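Local structure of replication protein (6H24) at residues A76-Y81 and T93-S98; V97-Y102 and E110-P115; V5-L10 and V118-R123; L19-L24 and K72-R77. The protein probably initiates replication of a plasmid as a Rep protein, this chain being its N-terminal winged-helix (WH1) domain, seen here as a dimer. One frame throughout, in Å; residues are numbered along the deposited sequence.

Interaction 1. Residues A76-Y81 and T93-S98; sequences ARQFSY and TSRWVS
Phe79 and Ser94 face each other as an antiparallel hydrogen-bonded pair, Phe79 N giving to Ser94 O at 2.9 Å and Ser94 N to Phe79 O at 2.8 Å, so the N-H and C=O of both residues are satisfied. The Ser94 hydroxyl bonds within its own strand: with OG anti to the backbone N (chi1 179°), it donates to Arg95 O at 2.8 Å, in the carbonyl plane on a lone pair. Ser94 CB lies against the Phe79 ring in an off-centre CH-pi contact; serine suits the place because its short side chain lets CB come up to the ring. At the next pair, Ser80 OG and Thr93 OG1 share a hydrogen bond of 3.2 Å. Where the pairing ends, Arg77 O takes a straight bond (172°) from Arg95 NH1, which lies above the carbonyl plane, and a water that links it to Trp96 N. Arg95 NH2 reaches Phe75 O of the second subunit. A second water joins Trp96 NE1 to Gln78 O, satisfying the indole while Phe79 points its edge at the face of Trp96, planes 61° apart. Such pairing is that of a beta hairpin, here 78-85 with 88-95, consistent with the wing of a winged-helix domain.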
loop_
_atom_site.group_PDB
_atom_site.type_symbol
_atom_site.label_atom_id
_atom_site.label_comp_id
_atom_site.label_asym_id
_atom_site.label_seq_id
_atom_site.Cartn_x
_atom_site.Cartn_y
_atom_site.Cartn_z
ATOM N N ALA A 76 -6.262 7.258 2.054
ATOM C CA ALA A 76 -6.459 7.944 0.785
ATOM C C ALA A 76 -5.255 8.755 0.324
ATOM O O ALA A 76 -5.223 9.173 -0.840
ATOM C CB ALA A 76 -7.670 8.872 0.887
ATOM N N ARG A 77 -4.268 8.976 1.186
ATOM C CA ARG A 77 -3.183 9.897 0.881
ATOM C C ARG A 77 -2.046 9.221 0.113
ATOM O O ARG A 77 -1.887 7.997 0.114
ATOM C CB ARG A 77 -2.649 10.507 2.176
ATOM C CG ARG A 77 -3.711 11.272 2.952
ATOM C CD ARG A 77 -3.112 12.078 4.073
ATOM N NE ARG A 77 -4.153 12.696 4.879
ATOM C CZ ARG A 77 -4.732 13.854 4.590
ATOM N NH1 ARG A 77 -4.362 14.535 3.513
ATOM N NH2 ARG A 77 -5.684 14.334 5.377
ATOM N N GLN A 78 -1.237 10.059 -0.534
ATOM C CA GLN A 78 -0.063 9.620 -1.279
ATOM C C GLN A 78 0.986 10.725 -1.230
ATOM O O GLN A 78 0.677 11.890 -0.960
ATOM C CB GLN A 78 -0.423 9.273 -2.732
ATOM C CG GLN A 78 -0.968 10.442 -3.551
ATOM C CD GLN A 78 -1.372 10.037 -4.964
ATOM O OE1 GLN A 78 -0.651 10.296 -5.926
ATOM N NE2 GLN A 78 -2.518 9.384 -5.087
ATOM N N PHE A 79 2.240 10.343 -1.470
ATOM C CA PHE A 79 3.324 11.314 -1.618
ATOM C C PHE A 79 4.311 10.806 -2.663
ATOM O O PHE A 79 4.380 9.608 -2.953
ATOM C CB PHE A 79 4.021 11.598 -0.272
ATOM C CG PHE A 79 4.805 10.439 0.285
ATOM C CD1 PHE A 79 4.167 9.379 0.910
ATOM C CD2 PHE A 79 6.188 10.445 0.237
ATOM C CE1 PHE A 79 4.897 8.322 1.435
ATOM C CE2 PHE A 79 6.922 9.398 0.762
ATOM C CZ PHE A 79 6.280 8.341 1.367
ATOM N N SER A 80 5.070 11.742 -3.239
ATOM C CA SER A 80 5.953 11.453 -4.360
ATOM C C SER A 80 7.359 11.971 -4.084
ATOM O O SER A 80 7.551 12.952 -3.358
ATOM C CB SER A 80 5.424 12.076 -5.655
ATOM O OG SER A 80 4.164 11.527 -5.997
ATOM N N TYR A 81 8.341 11.290 -4.672
ATOM C CA TYR A 81 9.751 11.634 -4.503
ATOM C C TYR A 81 10.537 10.844 -5.543
ATOM O O TYR A 81 9.991 9.979 -6.230
ATOM C CB TYR A 81 10.230 11.324 -3.075
ATOM C CG TYR A 81 10.111 9.863 -2.715
ATOM C CD1 TYR A 81 8.908 9.338 -2.270
ATOM C CD2 TYR A 81 11.202 9.000 -2.828
ATOM C CE1 TYR A 81 8.781 8.001 -1.953
ATOM C CE2 TYR A 81 11.081 7.656 -2.510
ATOM C CZ TYR A 81 9.862 7.166 -2.079
ATOM O OH TYR A 81 9.720 5.837 -1.763
ATOM N N THR A 93 5.757 7.141 -6.476
ATOM C CA THR A 93 4.596 7.551 -5.694
ATOM C C THR A 93 4.275 6.453 -4.686
ATOM O O THR A 93 4.194 5.274 -5.051
ATOM C CB THR A 93 3.392 7.832 -6.584
ATOM O OG1 THR A 93 3.753 8.808 -7.566
ATOM C CG2 THR A 93 2.231 8.354 -5.754
ATOM N N SER A 94 4.079 6.840 -3.423
ATOM C CA SER A 94 3.878 5.893 -2.334
ATOM C C SER A 94 2.638 6.258 -1.537
ATOM O O SER A 94 2.253 7.425 -1.463
ATOM C CB SER A 94 5.090 5.860 -1.368
ATOM O OG SER A 94 4.885 4.961 -0.286
ATOM N N ARG A 95 2.015 5.239 -0.950
ATOM C CA ARG A 95 1.028 5.425 0.094
ATOM C C ARG A 95 1.711 5.647 1.442
ATOM O O ARG A 95 2.907 5.397 1.608
ATOM C CB ARG A 95 0.108 4.206 0.188
ATOM C CG ARG A 95 -0.756 3.954 -1.050
ATOM C CD ARG A 95 -1.652 5.128 -1.337
ATOM N NE ARG A 95 -2.535 4.873 -2.472
ATOM C CZ ARG A 95 -3.418 5.737 -2.934
ATOM N NH1 ARG A 95 -3.582 6.920 -2.352
ATOM N NH2 ARG A 95 -4.168 5.414 -3.980
ATOM N N TRP A 96 0.928 6.125 2.413
ATOM C CA TRP A 96 1.350 6.082 3.812
ATOM C C TRP A 96 1.130 4.691 4.401
ATOM O O TRP A 96 2.000 4.159 5.099
ATOM C CB TRP A 96 0.567 7.112 4.636
ATOM C CG TRP A 96 0.964 8.524 4.409
ATOM C CD1 TRP A 96 0.671 9.295 3.323
ATOM C CD2 TRP A 96 1.695 9.367 5.314
ATOM N NE1 TRP A 96 1.183 10.560 3.487
ATOM C CE2 TRP A 96 1.819 10.630 4.700
ATOM C CE3 TRP A 96 2.247 9.174 6.582
ATOM C CZ2 TRP A 96 2.487 11.692 5.305
ATOM C CZ3 TRP A 96 2.911 10.229 7.179
ATOM C CH2 TRP A 96 3.021 11.474 6.545
ATOM N N VAL A 97 -0.024 4.093 4.117
ATOM C CA VAL A 97 -0.405 2.779 4.614
ATOM C C VAL A 97 -0.913 1.948 3.437
ATOM O O VAL A 97 -1.570 2.471 2.531
ATOM C CB VAL A 97 -1.476 2.886 5.723
ATOM C CG1 VAL A 97 -0.903 3.497 6.991
ATOM C CG2 VAL A 97 -2.670 3.728 5.241
ATOM N N SER A 98 -0.578 0.660 3.435
ATOM C CA SER A 98 -1.030 -0.252 2.396
ATOM C C SER A 98 -2.359 -0.914 2.727
ATOM O O SER A 98 -3.012 -1.459 1.821
ATOM C CB SER A 98 0.016 -1.346 2.170
ATOM O OG SER A 98 0.292 -2.030 3.382
HETATM O O HOH W 1 -1.948 6.270 2.287
HETATM O O HOH W 2 0.507 12.647 1.692
#

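Interaction 2. Residues V97-Y102 and E110-P115; sequences VSQIGY and EIIFAP
Val97 touches Phe113 and Ile111 in the most apolar part of the contact, although the side chains of Val97 and Phe113 diverge from their paired backbones. Val97 CG1, anti to its carbonyl carbon (chi1 -69°), lies 4.1 Å from Phe113 CD1 and also touches Ile111 CD1. Further along, Ile100 CG2 and Ile111 CG2 meet at 4.1 Å on one face of the sheet, the branched side chains crossing at a slant. Beta-branched residues suit these extended strands, and helix 60-75 packs here through Leu74, Phe75 and Cys71.

The pairing is interrupted at Ser98, where the chain turns a corner: Ser98 N gives to Ile112 O at 2.9 Å and Ile112 N to Gln99 O at 3.0 Å, two residues opposite one, as in a beta bulge. Beyond it, Glu110 N gives to Gly101 O at 2.8 Å, whereas the return bond from Gly101 N to Glu110 O is weak, bent to 129°.

The other face is more polar and partly watered. Ile112 CD1 rests against the Gln99 amide, 3.6 Å from NE2, and the extended glutamine chain carries OE1 on to a water shared with Glu110 OE1. A second water connects Ser98 OG with Phe113 O where the chain leaves the strand. Residues 99-102 pair with a strand of the second subunit, continuing the sheet across the interface. The chemistry thus implies a hydrocarbon face held to helix 60-75, against a face of water, Gln99 amide and Glu110 carboxylate, the last with a stronger partner in Arg85 of the second subunit.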
loop_
_atom_site.group_PDB
_atom_site.type_symbol
_atom_site.label_atom_id
_atom_site.label_comp_id
_atom_site.label_asym_id
_atom_site.label_seq_id
_atom_site.Cartn_x
_atom_site.Cartn_y
_atom_site.Cartn_z
ATOM N N VAL A 97 -0.024 4.093 4.117
ATOM C CA VAL A 97 -0.405 2.779 4.614
ATOM C C VAL A 97 -0.913 1.948 3.437
ATOM O O VAL A 97 -1.570 2.471 2.531
ATOM C CB VAL A 97 -1.476 2.886 5.723
ATOM C CG1 VAL A 97 -0.903 3.497 6.991
ATOM C CG2 VAL A 97 -2.670 3.728 5.241
ATOM N N SER A 98 -0.578 0.660 3.435
ATOM C CA SER A 98 -1.030 -0.252 2.396
ATOM C C SER A 98 -2.359 -0.914 2.727
ATOM O O SER A 98 -3.012 -1.459 1.821
ATOM C CB SER A 98 0.016 -1.346 2.170
ATOM O OG SER A 98 0.292 -2.030 3.382
ATOM N N GLN A 99 -2.769 -0.889 3.994
ATOM C CA GLN A 99 -3.894 -1.671 4.477
ATOM C C GLN A 99 -4.401 -1.035 5.757
ATOM O O GLN A 99 -3.601 -0.597 6.587
ATOM C CB GLN A 99 -3.471 -3.123 4.754
ATOM C CG GLN A 99 -4.586 -4.090 5.150
ATOM C CD GLN A 99 -4.061 -5.475 5.489
ATOM O OE1 GLN A 99 -4.306 -6.003 6.582
ATOM N NE2 GLN A 99 -3.324 -6.062 4.567
ATOM N N ILE A 100 -5.724 -1.028 5.922
ATOM C CA ILE A 100 -6.365 -0.590 7.159
ATOM C C ILE A 100 -7.453 -1.591 7.520
ATOM O O ILE A 100 -7.912 -2.375 6.688
ATOM C CB ILE A 100 -6.964 0.826 7.031
ATOM C CG1 ILE A 100 -7.993 0.870 5.891
ATOM C CG2 ILE A 100 -5.856 1.846 6.814
ATOM C CD1 ILE A 100 -8.752 2.171 5.778
ATOM N N GLY A 101 -7.881 -1.542 8.771
ATOM C CA GLY A 101 -8.952 -2.409 9.222
ATOM C C GLY A 101 -9.566 -1.868 10.488
ATOM O O GLY A 101 -8.925 -1.140 11.249
ATOM N N TYR A 102 -10.817 -2.243 10.715
ATOM C CA TYR A 102 -11.487 -1.845 11.943
ATOM C C TYR A 102 -12.353 -2.974 12.466
ATOM O O TYR A 102 -12.958 -3.732 11.695
ATOM C CB TYR A 102 -12.342 -0.586 11.736
ATOM C CG TYR A 102 -13.460 -0.768 10.747
ATOM C CD1 TYR A 102 -14.671 -1.318 11.138
ATOM C CD2 TYR A 102 -13.316 -0.367 9.429
ATOM C CE1 TYR A 102 -15.707 -1.489 10.231
ATOM C CE2 TYR A 102 -14.343 -0.521 8.518
ATOM C CZ TYR A 102 -15.534 -1.085 8.924
ATOM O OH TYR A 102 -16.561 -1.239 8.017
ATOM N N GLU A 110 -6.554 -1.334 12.768
ATOM C CA GLU A 110 -5.313 -1.979 12.363
ATOM C C GLU A 110 -4.780 -1.253 11.138
ATOM O O GLU A 110 -5.550 -0.911 10.241
ATOM C CB GLU A 110 -5.523 -3.448 11.995
ATOM C CG GLU A 110 -5.588 -4.419 13.133
ATOM C CD GLU A 110 -5.547 -5.846 12.630
ATOM O OE1 GLU A 110 -5.364 -6.040 11.405
ATOM O OE2 GLU A 110 -5.716 -6.768 13.445
ATOM N N ILE A 111 -3.464 -1.071 11.063
ATOM C CA ILE A 111 -2.854 -0.470 9.886
ATOM C C ILE A 111 -1.558 -1.200 9.563
ATOM O O ILE A 111 -0.925 -1.792 10.441
ATOM C CB ILE A 111 -2.571 1.044 10.048
ATOM C CG1 ILE A 111 -1.523 1.321 11.132
ATOM C CG2 ILE A 111 -3.860 1.801 10.369
ATOM C CD1 ILE A 111 -1.093 2.778 11.181
ATOM N N ILE A 112 -1.178 -1.176 8.293
ATOM C CA ILE A 112 0.161 -1.565 7.868
ATOM C C ILE A 112 0.792 -0.387 7.142
ATOM O O ILE A 112 0.217 0.129 6.181
ATOM C CB ILE A 112 0.164 -2.801 6.957
ATOM C CG1 ILE A 112 -0.618 -3.960 7.579
ATOM C CG2 ILE A 112 1.612 -3.228 6.702
ATOM C CD1 ILE A 112 -0.621 -5.229 6.728
ATOM N N PHE A 113 1.974 0.025 7.582
ATOM C CA PHE A 113 2.674 1.099 6.893
ATOM C C PHE A 113 3.246 0.618 5.568
ATOM O O PHE A 113 3.707 -0.520 5.443
ATOM C CB PHE A 113 3.792 1.654 7.773
ATOM C CG PHE A 113 3.298 2.483 8.912
ATOM C CD1 PHE A 113 2.774 3.745 8.688
ATOM C CD2 PHE A 113 3.333 2.000 10.207
ATOM C CE1 PHE A 113 2.308 4.516 9.735
ATOM C CE2 PHE A 113 2.868 2.768 11.261
ATOM C CZ PHE A 113 2.365 4.030 11.029
ATOM N N ALA A 114 3.230 1.512 4.581
ATOM C CA ALA A 114 3.851 1.240 3.300
ATOM C C ALA A 114 5.367 1.152 3.456
ATOM O O ALA A 114 5.948 1.781 4.346
ATOM C CB ALA A 114 3.497 2.330 2.299
ATOM N N PRO A 115 6.040 0.391 2.590
ATOM C CA PRO A 115 7.483 0.169 2.820
ATOM C C PRO A 115 8.334 1.424 2.743
ATOM O O PRO A 115 9.364 1.495 3.419
ATOM C CB PRO A 115 7.871 -0.849 1.737
ATOM C CG PRO A 115 6.754 -0.826 0.725
ATOM C CD PRO A 115 5.511 -0.405 1.467
HETATM O O HOH W 3 3.002 -2.366 3.419
HETATM O O HOH W 4 -5.729 -4.396 8.583
#

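Interaction 3. Residues V5-L10 and V118-R123; sequences VKDNAL and VPLITR
Asp7 and Arg123 form the salt bridge that ties helix 2-14 to the start of helix 121-128. Its main bond runs from Arg123 NE to Asp7 OD2, 3.0 Å long with an angle of 155° at the hydrogen, and it uses the syn lone pair of the oxygen. OD2 lies at the edge of the guanidinium, close to its plane. Arg123 NH2 adds a weak bond to Asp7 OD1 at 3.3 Å; the two flat groups are 36° apart, so the pairing is skewed rather than coplanar. The arginine chain is bent at chi2 and chi3, which curls the guanidinium back to the carboxylate. Its remaining nitrogen, NH1, bridges to Glu126, so the guanidinium charge is probably shared between two acids.

Beside this pair, Leu120, at the N-cap of helix 121-128, points at helix 2-14. Its two methyl groups divide the work: CD2 lies 3.8 Å from Asp7 OD2, and CD1 meets Leu10 CD2, also at 3.8 Å. CD1 further touches Lys6 CE at 3.9 Å, so the lysine offers hydrocarbon from its chain. The bend of Lys6 at chi3 takes NZ past Pro119 CG to its polar partner, the carbonyl oxygen of Ala116. Leu10 carries the packing inward, where it touches Phe79 and Trp96.

Leucine suits the centre because its branched end packs on Leu10 and the Lys6 chain, while CD2 merely lies against the carboxylate. The chemistry implies a partly buried joint, with a leucine contact within and a salt bridge at the more exposed margin, joining helix 2-14 to helix 121-128.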
loop_
_atom_site.group_PDB
_atom_site.type_symbol
_atom_site.label_atom_id
_atom_site.label_comp_id
_atom_site.label_asym_id
_atom_site.label_seq_id
_atom_site.Cartn_x
_atom_site.Cartn_y
_atom_site.Cartn_z
ATOM N N VAL A 5 16.081 13.242 0.575
ATOM C CA VAL A 5 15.005 13.663 -0.318
ATOM C C VAL A 5 13.680 13.052 0.122
ATOM O O VAL A 5 12.647 13.735 0.158
ATOM C CB VAL A 5 15.341 13.298 -1.775
ATOM C CG1 VAL A 5 14.179 13.631 -2.689
ATOM C CG2 VAL A 5 16.574 14.059 -2.238
ATOM N N LYS A 6 13.673 11.749 0.423
ATOM C CA LYS A 6 12.425 11.105 0.834
ATOM C C LYS A 6 11.946 11.670 2.167
ATOM O O LYS A 6 10.753 11.940 2.341
ATOM C CB LYS A 6 12.589 9.584 0.881
ATOM C CG LYS A 6 11.274 8.849 1.183
ATOM C CD LYS A 6 11.390 7.316 1.165
ATOM C CE LYS A 6 12.381 6.737 2.144
ATOM N NZ LYS A 6 12.247 5.252 2.134
ATOM N N ASP A 7 12.865 11.837 3.126
ATOM C CA ASP A 7 12.529 12.432 4.416
ATOM C C ASP A 7 11.859 13.785 4.210
ATOM O O ASP A 7 10.785 14.056 4.761
ATOM C CB ASP A 7 13.823 12.557 5.236
ATOM C CG ASP A 7 13.611 13.033 6.677
ATOM O OD1 ASP A 7 12.749 13.896 6.931
ATOM O OD2 ASP A 7 14.364 12.561 7.566
ATOM N N ASN A 8 12.452 14.624 3.356
ATOM C CA ASN A 8 11.887 15.938 3.075
ATOM C C ASN A 8 10.488 15.824 2.491
ATOM O O ASN A 8 9.572 16.553 2.890
ATOM C CB ASN A 8 12.786 16.697 2.101
ATOM C CG ASN A 8 14.054 17.198 2.745
ATOM O OD1 ASN A 8 14.172 17.240 3.971
ATOM N ND2 ASN A 8 15.011 17.600 1.919
ATOM N N ALA A 9 10.314 14.940 1.506
ATOM C CA ALA A 9 9.009 14.799 0.868
ATOM C C ALA A 9 7.963 14.325 1.867
ATOM O O ALA A 9 6.827 14.818 1.872
ATOM C CB ALA A 9 9.101 13.838 -0.316
ATOM N N LEU A 10 8.319 13.354 2.709
ATOM C CA LEU A 10 7.361 12.832 3.680
ATOM C C LEU A 10 7.013 13.884 4.728
ATOM O O LEU A 10 5.844 14.021 5.115
ATOM C CB LEU A 10 7.921 11.575 4.341
ATOM C CG LEU A 10 6.964 10.879 5.308
ATOM C CD1 LEU A 10 5.746 10.388 4.533
ATOM C CD2 LEU A 10 7.631 9.730 6.036
ATOM N N VAL A 118 8.196 2.968 6.390
ATOM C CA VAL A 118 8.731 2.205 7.519
ATOM C C VAL A 118 10.062 2.761 8.032
ATOM O O VAL A 118 10.213 2.910 9.254
ATOM C CB VAL A 118 8.813 0.720 7.153
ATOM C CG1 VAL A 118 9.605 -0.040 8.193
ATOM C CG2 VAL A 118 7.423 0.103 7.000
ATOM N N PRO A 119 11.058 3.058 7.189
ATOM C CA PRO A 119 12.354 3.520 7.725
ATOM C C PRO A 119 12.307 4.911 8.321
ATOM O O PRO A 119 13.252 5.298 9.020
ATOM C CB PRO A 119 13.290 3.488 6.508
ATOM C CG PRO A 119 12.405 3.412 5.314
ATOM C CD PRO A 119 11.093 2.836 5.730
ATOM N N LEU A 120 11.242 5.667 8.077
ATOM C CA LEU A 120 11.092 7.018 8.602
ATOM C C LEU A 120 10.094 7.095 9.751
ATOM O O LEU A 120 9.683 8.196 10.123
ATOM C CB LEU A 120 10.669 7.963 7.477
ATOM C CG LEU A 120 11.761 8.235 6.440
ATOM C CD1 LEU A 120 11.189 8.842 5.165
ATOM C CD2 LEU A 120 12.834 9.138 7.025
ATOM N N ILE A 121 9.706 5.961 10.339
ATOM C CA ILE A 121 8.700 5.987 11.397
ATOM C C ILE A 121 9.200 6.779 12.606
ATOM O O ILE A 121 8.429 7.508 13.236
ATOM C CB ILE A 121 8.288 4.557 11.784
ATOM C CG1 ILE A 121 7.316 3.989 10.747
ATOM C CG2 ILE A 121 7.605 4.545 13.141
ATOM C CD1 ILE A 121 5.914 4.576 10.840
ATOM N N THR A 122 10.486 6.659 12.953
ATOM C CA THR A 122 10.976 7.424 14.095
ATOM C C THR A 122 10.962 8.918 13.802
ATOM O O THR A 122 10.733 9.724 14.714
ATOM C CB THR A 122 12.371 6.966 14.517
ATOM O OG1 THR A 122 12.294 5.607 14.953
ATOM C CG2 THR A 122 12.871 7.823 15.674
ATOM N N ARG A 123 11.205 9.308 12.548
ATOM C CA ARG A 123 11.089 10.715 12.179
ATOM C C ARG A 123 9.647 11.193 12.311
ATOM O O ARG A 123 9.396 12.322 12.751
ATOM C CB ARG A 123 11.591 10.930 10.754
ATOM C CG ARG A 123 13.092 10.744 10.593
ATOM C CD ARG A 123 13.864 11.952 11.118
ATOM N NE ARG A 123 13.577 13.161 10.347
ATOM C CZ ARG A 123 12.840 14.186 10.774
ATOM N NH1 ARG A 123 12.298 14.182 11.985
ATOM N NH2 ARG A 123 12.649 15.227 9.977
#

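Interaction 4. Residues L19-L24 and K72-R77; sequences LVEQRL and KDLFAR
Glu21 and Arg77 meet from opposite directions, and the arginine grips the carboxylate side-on with two nitrogens. Arg77 NE binds Glu21 OE2 at 2.8 Å in an almost straight bond (176°), and NH2 binds OE1 at 2.9 Å. Each oxygen uses its syn lone pair, and the flat groups are nearly coplanar, 20° apart, so the doubled bond limits rotation of both. Glutamate and arginine suit this place because their long chains reach from helix 19-34 to the loop just after helix 60-75: that of Arg77 is extended from CG to NE, and that of Glu21 beyond CG.

Outside this pair, a water gives to Glu21 OE1 and, in an unusually short and so doubtful bond, to Asp73 OD2; lying between two acids whose OE1 and OD2 are 4.6 Å apart, it may ease their repulsion. OE1 also accepts from Ala18 N just ahead of helix 19-34, which helps to fix the carboxylate. Beneath the polar layer, Leu24 CD2 touches Leu74 CD2 at 4.2 Å. The contact thereby joins the first turns of helix 19-34 to the last turn of helix 60-75 and the loop that leads to strand 78-85, with Trp96 against Leu74 and Arg77 and with strand 97-103 against Leu74 and Phe75.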
loop_
_atom_site.group_PDB
_atom_site.type_symbol
_atom_site.label_atom_id
_atom_site.label_comp_id
_atom_site.label_asym_id
_atom_site.label_seq_id
_atom_site.Cartn_x
_atom_site.Cartn_y
_atom_site.Cartn_z
ATOM N N LEU A 19 -4.973 16.147 12.780
ATOM C CA LEU A 19 -4.433 15.771 14.082
ATOM C C LEU A 19 -4.767 14.321 14.419
ATOM O O LEU A 19 -3.919 13.591 14.938
ATOM C CB LEU A 19 -4.971 16.707 15.164
ATOM C CG LEU A 19 -4.524 16.447 16.603
ATOM C CD1 LEU A 19 -3.014 16.550 16.745
ATOM C CD2 LEU A 19 -5.224 17.412 17.557
ATOM N N VAL A 20 -5.996 13.882 14.129
ATOM C CA VAL A 20 -6.372 12.521 14.499
ATOM C C VAL A 20 -5.532 11.507 13.723
ATOM O O VAL A 20 -5.224 10.423 14.233
ATOM C CB VAL A 20 -7.875 12.277 14.284
ATOM C CG1 VAL A 20 -8.252 12.434 12.818
ATOM C CG2 VAL A 20 -8.249 10.902 14.828
ATOM N N GLU A 21 -5.155 11.834 12.486
ATOM C CA GLU A 21 -4.311 10.935 11.707
ATOM C C GLU A 21 -2.898 10.886 12.276
ATOM O O GLU A 21 -2.274 9.822 12.311
ATOM C CB GLU A 21 -4.274 11.380 10.252
ATOM C CG GLU A 21 -5.586 11.274 9.498
ATOM C CD GLU A 21 -5.467 11.926 8.142
ATOM O OE1 GLU A 21 -5.919 13.083 7.991
ATOM O OE2 GLU A 21 -4.893 11.291 7.231
ATOM N N GLN A 22 -2.378 12.038 12.707
ATOM C CA GLN A 22 -1.089 12.069 13.386
ATOM C C GLN A 22 -1.119 11.224 14.650
ATOM O O GLN A 22 -0.176 10.472 14.929
ATOM C CB GLN A 22 -0.711 13.510 13.724
ATOM C CG GLN A 22 -0.564 14.392 12.506
ATOM C CD GLN A 22 -0.095 15.785 12.850
ATOM O OE1 GLN A 22 0.196 16.090 14.006
ATOM N NE2 GLN A 22 -0.016 16.644 11.841
ATOM N N ARG A 23 -2.205 11.319 15.415
ATOM C CA ARG A 23 -2.310 10.558 16.651
ATOM C C ARG A 23 -2.513 9.075 16.374
ATOM O O ARG A 23 -2.005 8.230 17.122
ATOM C CB ARG A 23 -3.440 11.129 17.505
ATOM C CG ARG A 23 -3.068 12.475 18.107
ATOM C CD ARG A 23 -4.232 13.106 18.818
ATOM N NE ARG A 23 -3.835 14.275 19.593
ATOM C CZ ARG A 23 -4.697 15.089 20.194
ATOM N NH1 ARG A 23 -5.998 14.865 20.082
ATOM N NH2 ARG A 23 -4.261 16.130 20.888
ATOM N N LEU A 24 -3.248 8.733 15.314
ATOM C CA LEU A 24 -3.353 7.332 14.919
ATOM C C LEU A 24 -1.962 6.737 14.712
ATOM O O LEU A 24 -1.658 5.637 15.194
ATOM C CB LEU A 24 -4.193 7.213 13.650
ATOM C CG LEU A 24 -4.205 5.851 12.957
ATOM C CD1 LEU A 24 -4.896 4.807 13.806
ATOM C CD2 LEU A 24 -4.901 5.973 11.610
ATOM N N LYS A 72 -9.414 5.810 7.252
ATOM C CA LYS A 72 -9.835 6.014 5.871
ATOM C C LYS A 72 -9.148 7.229 5.262
ATOM O O LYS A 72 -8.700 7.188 4.109
ATOM C CB LYS A 72 -11.354 6.168 5.811
ATOM N N ASP A 73 -9.066 8.325 6.011
ATOM C CA ASP A 73 -8.449 9.537 5.484
ATOM C C ASP A 73 -6.968 9.313 5.191
ATOM O O ASP A 73 -6.452 9.755 4.157
ATOM C CB ASP A 73 -8.641 10.685 6.480
ATOM C CG ASP A 73 -10.092 11.145 6.584
ATOM O OD1 ASP A 73 -10.948 10.651 5.813
ATOM O OD2 ASP A 73 -10.379 12.002 7.449
ATOM N N LEU A 74 -6.267 8.627 6.091
ATOM C CA LEU A 74 -4.846 8.354 5.885
ATOM C C LEU A 74 -4.629 7.415 4.706
ATOM O O LEU A 74 -3.683 7.583 3.926
ATOM C CB LEU A 74 -4.257 7.757 7.165
ATOM C CG LEU A 74 -2.769 7.416 7.142
ATOM C CD1 LEU A 74 -1.975 8.658 6.826
ATOM C CD2 LEU A 74 -2.314 6.815 8.466
ATOM N N PHE A 75 -5.488 6.405 4.580
ATOM C CA PHE A 75 -5.419 5.443 3.480
ATOM C C PHE A 75 -5.566 6.121 2.122
ATOM O O PHE A 75 -5.004 5.646 1.132
ATOM C CB PHE A 75 -6.504 4.392 3.743
ATOM C CG PHE A 75 -6.560 3.268 2.753
ATOM C CD1 PHE A 75 -5.749 2.158 2.881
ATOM C CD2 PHE A 75 -7.488 3.296 1.729
ATOM C CE1 PHE A 75 -5.838 1.111 1.991
ATOM C CE2 PHE A 75 -7.579 2.248 0.826
ATOM C CZ PHE A 75 -6.752 1.155 0.957
ATOM N N ALA A 76 -6.262 7.258 2.054
ATOM C CA ALA A 76 -6.459 7.944 0.785
ATOM C C ALA A 76 -5.255 8.755 0.324
ATOM O O ALA A 76 -5.223 9.173 -0.840
ATOM C CB ALA A 76 -7.670 8.872 0.887
ATOM N N ARG A 77 -4.268 8.976 1.186
ATOM C CA ARG A 77 -3.183 9.897 0.881
ATOM C C ARG A 77 -2.046 9.221 0.113
ATOM O O ARG A 77 -1.887 7.997 0.114
ATOM C CB ARG A 77 -2.649 10.507 2.176
ATOM C CG ARG A 77 -3.711 11.272 2.952
ATOM C CD ARG A 77 -3.112 12.078 4.073
ATOM N NE ARG A 77 -4.153 12.696 4.879
ATOM C CZ ARG A 77 -4.732 13.854 4.590
ATOM N NH1 ARG A 77 -4.362 14.535 3.513
ATOM N NH2 ARG A 77 -5.684 14.334 5.377
HETATM O O HOH W 5 -8.553 13.342 8.569
#

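How the interactions relate
Interaction 2 and interaction 4 are the buried contacts, while interactions 1 and 3 are only partly buried. Interactions 1 and 2 are strand pairings that share Val97 and Ser98 and meet where Trp96 O probably accepts from Ala114 N; backbone bonds dominate both, but their strands belong to different sheets. Interactions 3 and 4 join helices through one arginine-acid pair and a leucine contact each, the pair in interaction 4 being the flatter and straighter. Leu74 and Phe75 of interaction 4 pack on Val97, and Leu10 of interaction 3 on Phe79 and Trp96. Interactions 1, 2 and 4 reach the second subunit; interaction 3 does not.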